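Local coordinates for diguanylate cyclase (Pseudomonas aeruginosa, PDB 5M3C), which joins a GGDEF domain and an EAL domain in one chain, with bound guanosine-5'-triphosphate and calcium ions, at residues I229-A232 with E233-L237; H366-A369 with I370-I374; E419-S423 with K424-P428. One frame throughout, in Å; residues are numbered along the deposited sequence.

Contact 1: residues I229-A232 with E233-L237; sequences IPLA and EDCGL
The methyl of Ala232 touches the root of the Leu237 side chain, which points back at it, CB to CB at 3.9 Å, in a Schellman-like helix end marked by a 6→1 bond and this apolar pair. Here helix 225-234 of the EAL domain ends. The Leu237 N-H returns five residues to the Ala232 carbonyl, with N to O at 2.7 Å, and Gly236 makes the reversal with a positive phi of 56°, which suits glycine. Leu237 is also the N-cap of helix 238-259, so one bend ends a helix and starts the next. Upstream, the i to i+4 bonds are regular: Glu233 N reaches Ile229 O at 2.8 Å, Asp234 N reaches Pro230 O, and Cys235 N reaches Leu231 O. The extended Glu233 chain leads back along the helix, its CG lying 3.5 Å from Ile229 O, and crosses the Ile229 side chain at a slant, with Glu233 OE2 4.0 Å from Ile229 CG2. On the side facing helix 168-187, Leu231 rests on Arg175 and Leu237 on Leu182. Cys235 places its sulfur between its own backbone N and carbonyl carbon (chi1 64°), which brings SG to 4.3 Å from Leu231 CG. Asp234 swings CG opposite its backbone N (chi1 -179°), and its OD2 forms a salt bridge with Arg175 NH2 of helix 168-187.

Contact 2: residues H366-A369 with I370-I374; sequences HDAA and ITRAI
The His366 ring is covered on one face by Ile370, one helical turn ahead in helix 365-380 of the EAL domain. This is a CH-pi contact: Ile370 CG1 stands 4.0 Å from the ring centroid of His366, 24° off the normal, displaced toward the rim and 3.7 Å from NE2. With CG anti to the backbone N (chi1 173°), the imidazole of His366 leans outward and obliquely forward, over Ile370 CG1. Among the polar contacts, Asp367 O is gripped twice by Thr371, by OG1 at 2.7 Å and by N at 3.1 Å, from opposite faces of the carbonyl plane. Arg372 N bonds to Ala368 O at 2.8 Å, and Ala373 N to Ala369 O. Arg372 then bends at chi2 and chi3, folding its guanidinium back so that Ala368 O lies over one face and NH2 is 4.0 Å from Ala368 CB; Phe398 packs on both residues. The chemistry implies two different ways of settling a polar group: the hydroxyl of buried Thr371 is bonded to Asp367 O within the helix, while the histidine, with Ile370 over one face, has its NE2 hydrogen-bonded to Ser341 OG of the second subunit.

Contact 3: residues E419-S423 with K424-P428; sequences ELFAS and KFLKP
Phe421 O takes two backbone bonds as helix 418-425 runs out, from Phe425 N at 2.8 Å, almost in line with the carbonyl, and from Lys424 N, also at 2.8 Å but well above the carbonyl plane. The following bond, Leu426 N to Ala422 O at 3.2 Å, is weak, and Leu426 is the first residue to leave helical geometry. Phe421 holds its ring anti to the backbone N (chi1 -176°); the ring projects outward and leans forward, so that its two sides reach Phe425 and Leu426. The two phenyl rings meet obliquely, planes at 33° and centroids 5.4 Å apart, with Phe421 CD1 against Phe425 CD2 at 3.8 Å. The other ortho-meta side of the Phe421 ring receives Leu426, whose CD2 lies 3.7 Å from CE2. Leu426 CG lies 3.5 Å from Ala422 CA, and its CD1 reaches both Ala422 and Phe421. Beyond this turn, the Phe421 ring meets that of Trp256 on helix 238-259. A short helix directly after strand 406-417, with Phe421 and Phe425 packed on Pro197 of strand 192-200 and Phe425 also on strand 406-417, is in keeping with the TIM-barrel-like fold of EAL domains.

Following the chain from the N terminus, contact 1 comes first, then contact 2, then contact 3, in series, none enclosing or crossing another. Each closes only a local turn, so long-range ties come through the surfaces around them. Contact 1, whose centre is about 5 Å from the centre of the chain, joins the end of helix 225-234 to the start of helix 238-259 and sets both beside helix 168-187. Contact 2 lies on a helix that packs against helices 355-358 and 393-401 and meets the second subunit. Contact 3 brings the last helix back to helix 238-259. Their centres stand about 33 to 34 Å apart, without touching.

Contact 1: residues I229-A232 with E233-L237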
loop_
_atom_site.group_PDB
_atom_site.type_symbol
_atom_site.label_atom_id
_atom_site.label_comp_id
_atom_site.label_asym_id
_atom_site.label_seq_id
_atom_site.Cartn_x
_atom_site.Cartn_y
_atom_site.Cartn_z
ATOM N N ILE B 229 3.443 -1.876 22.482
ATOM C CA ILE B 229 3.742 -2.759 21.350
ATOM C C ILE B 229 4.641 -2.063 20.323
ATOM O O ILE B 229 5.613 -2.653 19.837
ATOM C CB ILE B 229 2.469 -3.306 20.684
ATOM C CG1 ILE B 229 1.770 -4.274 21.640
ATOM C CG2 ILE B 229 2.816 -4.030 19.393
ATOM C CD1 ILE B 229 0.409 -4.736 21.168
ATOM N N PRO B 230 4.330 -0.800 19.997
ATOM C CA PRO B 230 5.248 -0.039 19.154
ATOM C C PRO B 230 6.626 0.069 19.797
ATOM O O PRO B 230 7.641 -0.031 19.109
ATOM C CB PRO B 230 4.584 1.339 19.059
ATOM C CG PRO B 230 3.143 1.101 19.352
ATOM C CD PRO B 230 3.120 -0.032 20.336
ATOM N N LEU B 231 6.652 0.273 21.113
ATOM C CA LEU B 231 7.901 0.288 21.865
ATOM C C LEU B 231 8.702 -0.968 21.549
ATOM O O LEU B 231 9.874 -0.893 21.165
ATOM C CB LEU B 231 7.609 0.356 23.364
ATOM C CG LEU B 231 8.816 0.293 24.301
ATOM C CD1 LEU B 231 9.638 1.564 24.184
ATOM C CD2 LEU B 231 8.370 0.078 25.739
ATOM N N ALA B 232 8.057 -2.121 21.708
ATOM C CA ALA B 232 8.691 -3.403 21.423
ATOM C C ALA B 232 9.171 -3.456 19.978
ATOM O O ALA B 232 10.315 -3.834 19.709
ATOM C CB ALA B 232 7.726 -4.543 21.703
ATOM N N GLU B 233 8.299 -3.071 19.049
ATOM C CA GLU B 233 8.678 -3.017 17.635
ATOM C C GLU B 233 9.900 -2.117 17.423
ATOM O O GLU B 233 10.821 -2.472 16.685
ATOM C CB GLU B 233 7.501 -2.535 16.778
ATOM C CG GLU B 233 6.405 -3.581 16.598
ATOM C CD GLU B 233 5.115 -3.020 16.016
ATOM O OE1 GLU B 233 4.968 -1.780 15.940
ATOM O OE2 GLU B 233 4.238 -3.828 15.638
ATOM N N ASP B 234 9.908 -0.962 18.087
ATOM C CA ASP B 234 10.990 0.012 17.940
ATOM C C ASP B 234 12.310 -0.511 18.495
ATOM O O ASP B 234 13.338 -0.417 17.827
ATOM C CB ASP B 234 10.627 1.333 18.627
ATOM C CG ASP B 234 11.713 2.393 18.478
ATOM O OD1 ASP B 234 12.492 2.328 17.502
ATOM O OD2 ASP B 234 11.785 3.300 19.336
ATOM N N CYS B 235 12.289 -1.061 19.706
ATOM C CA CYS B 235 13.524 -1.555 20.321
ATOM C C CYS B 235 13.664 -3.076 20.251
ATOM O O CYS B 235 14.290 -3.691 21.111
ATOM C CB CYS B 235 13.630 -1.077 21.770
ATOM S SG CYS B 235 12.351 -1.720 22.868
ATOM N N GLY B 236 13.074 -3.675 19.220
ATOM C CA GLY B 236 13.285 -5.090 18.910
ATOM C C GLY B 236 12.962 -6.048 20.041
ATOM O O GLY B 236 13.802 -6.852 20.443
ATOM N N LEU B 237 11.739 -5.968 20.553
ATOM C CA LEU B 237 11.285 -6.873 21.602
ATOM C C LEU B 237 9.997 -7.582 21.206
ATOM O O LEU B 237 9.449 -8.361 21.985
ATOM C CB LEU B 237 11.074 -6.108 22.910
ATOM C CG LEU B 237 12.354 -5.607 23.582
ATOM C CD1 LEU B 237 12.032 -4.748 24.794
ATOM C CD2 LEU B 237 13.250 -6.772 23.978
#

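Contact 2: residues H366-A369 with I370-I374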
loop_
_atom_site.group_PDB
_atom_site.type_symbol
_atom_site.label_atom_id
_atom_site.label_comp_id
_atom_site.label_asym_id
_atom_site.label_seq_id
_atom_site.Cartn_x
_atom_site.Cartn_y
_atom_site.Cartn_z
ATOM N N HIS B 366 -24.249 4.814 7.604
ATOM C CA HIS B 366 -23.059 4.344 6.900
ATOM C C HIS B 366 -22.482 3.087 7.541
ATOM O O HIS B 366 -22.222 2.098 6.858
ATOM C CB HIS B 366 -21.997 5.444 6.879
ATOM C CG HIS B 366 -20.681 5.003 6.318
ATOM N ND1 HIS B 366 -20.401 5.031 4.969
ATOM C CD2 HIS B 366 -19.567 4.527 6.924
ATOM C CE1 HIS B 366 -19.171 4.590 4.768
ATOM N NE2 HIS B 366 -18.644 4.277 5.938
ATOM N N ASP B 367 -22.278 3.136 8.854
ATOM C CA ASP B 367 -21.710 2.004 9.581
ATOM C C ASP B 367 -22.593 0.766 9.459
ATOM O O ASP B 367 -22.100 -0.362 9.502
ATOM C CB ASP B 367 -21.507 2.360 11.056
ATOM C CG ASP B 367 -20.282 3.230 11.286
ATOM O OD1 ASP B 367 -19.551 3.515 10.312
ATOM O OD2 ASP B 367 -20.047 3.627 12.447
ATOM N N ALA B 368 -23.896 0.979 9.309
ATOM C CA ALA B 368 -24.830 -0.123 9.118
ATOM C C ALA B 368 -24.601 -0.774 7.759
ATOM O O ALA B 368 -24.496 -1.996 7.656
ATOM C CB ALA B 368 -26.265 0.371 9.234
ATOM N N ALA B 369 -24.517 0.056 6.723
ATOM C CA ALA B 369 -24.331 -0.420 5.353
ATOM C C ALA B 369 -23.070 -1.266 5.226
ATOM O O ALA B 369 -23.087 -2.345 4.631
ATOM C CB ALA B 369 -24.266 0.760 4.395
ATOM N N ILE B 370 -21.979 -0.762 5.792
ATOM C CA ILE B 370 -20.698 -1.455 5.749
ATOM C C ILE B 370 -20.739 -2.763 6.524
ATOM O O ILE B 370 -20.253 -3.780 6.046
ATOM C CB ILE B 370 -19.571 -0.583 6.328
ATOM C CG1 ILE B 370 -19.477 0.740 5.567
ATOM C CG2 ILE B 370 -18.246 -1.327 6.274
ATOM C CD1 ILE B 370 -19.448 0.583 4.062
ATOM N N THR B 371 -21.307 -2.735 7.725
ATOM C CA THR B 371 -21.411 -3.942 8.536
ATOM C C THR B 371 -22.268 -4.973 7.811
ATOM O O THR B 371 -21.965 -6.165 7.814
ATOM C CB THR B 371 -22.017 -3.647 9.922
ATOM O OG1 THR B 371 -21.216 -2.669 10.600
ATOM C CG2 THR B 371 -22.081 -4.914 10.760
ATOM N N ARG B 372 -23.337 -4.499 7.181
ATOM C CA ARG B 372 -24.239 -5.366 6.433
ATOM C C ARG B 372 -23.514 -5.924 5.206
ATOM O O ARG B 372 -23.732 -7.067 4.806
ATOM C CB ARG B 372 -25.483 -4.576 6.020
ATOM C CG ARG B 372 -26.788 -5.359 6.035
ATOM C CD ARG B 372 -27.948 -4.454 6.432
ATOM N NE ARG B 372 -27.784 -3.093 5.919
ATOM C CZ ARG B 372 -28.345 -2.011 6.455
ATOM N NH1 ARG B 372 -29.116 -2.111 7.531
ATOM N NH2 ARG B 372 -28.126 -0.819 5.914
ATOM N N ALA B 373 -22.640 -5.110 4.622
ATOM C CA ALA B 373 -21.846 -5.527 3.471
ATOM C C ALA B 373 -20.813 -6.584 3.850
ATOM O O ALA B 373 -20.689 -7.610 3.185
ATOM C CB ALA B 373 -21.155 -4.322 2.853
ATOM N N ILE B 374 -20.076 -6.322 4.921
ATOM C CA ILE B 374 -19.032 -7.229 5.384
ATOM C C ILE B 374 -19.588 -8.611 5.712
ATOM O O ILE B 374 -18.954 -9.621 5.415
ATOM C CB ILE B 374 -18.329 -6.675 6.636
ATOM C CG1 ILE B 374 -17.589 -5.381 6.299
ATOM C CG2 ILE B 374 -17.353 -7.697 7.194
ATOM C CD1 ILE B 374 -16.989 -4.694 7.505
#

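Contact 3: residues E419-S423 with K424-P428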
loop_
_atom_site.group_PDB
_atom_site.type_symbol
_atom_site.label_atom_id
_atom_site.label_comp_id
_atom_site.label_asym_id
_atom_site.label_seq_id
_atom_site.Cartn_x
_atom_site.Cartn_y
_atom_site.Cartn_z
ATOM N N GLU B 419 -8.353 -16.660 36.360
ATOM C CA GLU B 419 -9.207 -17.183 37.428
ATOM C C GLU B 419 -10.646 -16.711 37.270
ATOM O O GLU B 419 -11.589 -17.510 37.308
ATOM C CB GLU B 419 -8.683 -16.749 38.801
ATOM C CG GLU B 419 -7.745 -17.746 39.471
ATOM C CD GLU B 419 -6.380 -17.834 38.806
ATOM O OE1 GLU B 419 -5.531 -18.611 39.298
ATOM O OE2 GLU B 419 -6.146 -17.126 37.803
ATOM N N LEU B 420 -10.803 -15.403 37.090
ATOM C CA LEU B 420 -12.123 -14.797 36.985
ATOM C C LEU B 420 -12.849 -15.310 35.744
ATOM O O LEU B 420 -14.049 -15.576 35.780
ATOM C CB LEU B 420 -12.005 -13.273 36.927
ATOM C CG LEU B 420 -13.135 -12.483 37.595
ATOM C CD1 LEU B 420 -13.205 -11.078 37.017
ATOM C CD2 LEU B 420 -14.480 -13.183 37.451
ATOM N N PHE B 421 -12.113 -15.446 34.646
ATOM C CA PHE B 421 -12.671 -15.989 33.418
ATOM C C PHE B 421 -13.199 -17.391 33.676
ATOM O O PHE B 421 -14.389 -17.666 33.493
ATOM C CB PHE B 421 -11.602 -16.033 32.323
ATOM C CG PHE B 421 -12.121 -16.487 30.990
ATOM C CD1 PHE B 421 -12.845 -15.621 30.187
ATOM C CD2 PHE B 421 -11.885 -17.776 30.539
ATOM C CE1 PHE B 421 -13.326 -16.031 28.959
ATOM C CE2 PHE B 421 -12.363 -18.194 29.311
ATOM C CZ PHE B 421 -13.085 -17.319 28.520
ATOM N N ALA B 422 -12.302 -18.266 34.121
ATOM C CA ALA B 422 -12.638 -19.664 34.375
ATOM C C ALA B 422 -13.841 -19.787 35.303
ATOM O O ALA B 422 -14.699 -20.647 35.107
ATOM C CB ALA B 422 -11.439 -20.395 34.963
ATOM N N SER B 423 -13.901 -18.921 36.308
ATOM C CA SER B 423 -15.010 -18.934 37.257
ATOM C C SER B 423 -16.304 -18.364 36.671
ATOM O O SER B 423 -17.390 -18.672 37.160
ATOM C CB SER B 423 -14.628 -18.169 38.531
ATOM O OG SER B 423 -15.771 -17.629 39.175
ATOM N N LYS B 424 -16.200 -17.544 35.629
ATOM C CA LYS B 424 -17.382 -16.857 35.104
ATOM C C LYS B 424 -17.947 -17.440 33.804
ATOM O O LYS B 424 -19.130 -17.261 33.518
ATOM C CB LYS B 424 -17.104 -15.363 34.921
ATOM C CG LYS B 424 -18.318 -14.587 34.431
ATOM C CD LYS B 424 -18.494 -13.268 35.167
ATOM C CE LYS B 424 -19.883 -12.691 34.925
ATOM N NZ LYS B 424 -20.204 -11.563 35.846
ATOM N N PHE B 425 -17.120 -18.122 33.014
ATOM C CA PHE B 425 -17.602 -18.677 31.744
ATOM C C PHE B 425 -17.305 -20.156 31.566
ATOM O O PHE B 425 -17.763 -20.767 30.597
ATOM C CB PHE B 425 -17.004 -17.908 30.565
ATOM C CG PHE B 425 -17.336 -16.451 30.573
ATOM C CD1 PHE B 425 -18.484 -15.988 29.959
ATOM C CD2 PHE B 425 -16.505 -15.544 31.206
ATOM C CE1 PHE B 425 -18.798 -14.643 29.969
ATOM C CE2 PHE B 425 -16.811 -14.199 31.222
ATOM C CZ PHE B 425 -17.960 -13.747 30.604
ATOM N N LEU B 426 -16.549 -20.742 32.489
ATOM C CA LEU B 426 -16.077 -22.106 32.290
ATOM C C LEU B 426 -16.745 -23.138 33.198
ATOM O O LEU B 426 -16.841 -22.968 34.417
ATOM C CB LEU B 426 -14.553 -22.163 32.413
ATOM C CG LEU B 426 -13.822 -21.222 31.444
ATOM C CD1 LEU B 426 -12.464 -21.793 31.065
ATOM C CD2 LEU B 426 -14.639 -20.956 30.186
ATOM N N LYS B 427 -17.211 -24.210 32.563
ATOM C CA LYS B 427 -17.859 -25.318 33.244
ATOM C C LYS B 427 -16.921 -26.525 33.273
ATOM O O LYS B 427 -16.015 -26.629 32.442
ATOM C CB LYS B 427 -19.168 -25.678 32.535
ATOM C CG LYS B 427 -20.309 -24.701 32.787
ATOM C CD LYS B 427 -20.330 -23.561 31.779
ATOM N N PRO B 428 -17.143 -27.446 34.228
ATOM C CA PRO B 428 -16.254 -28.592 34.482
ATOM C C PRO B 428 -16.111 -29.551 33.297
ATOM O O PRO B 428 -17.011 -29.646 32.461
ATOM C CB PRO B 428 -16.919 -29.307 35.667
ATOM C CG PRO B 428 -17.864 -28.313 36.259
ATOM C CD PRO B 428 -18.314 -27.452 35.121
#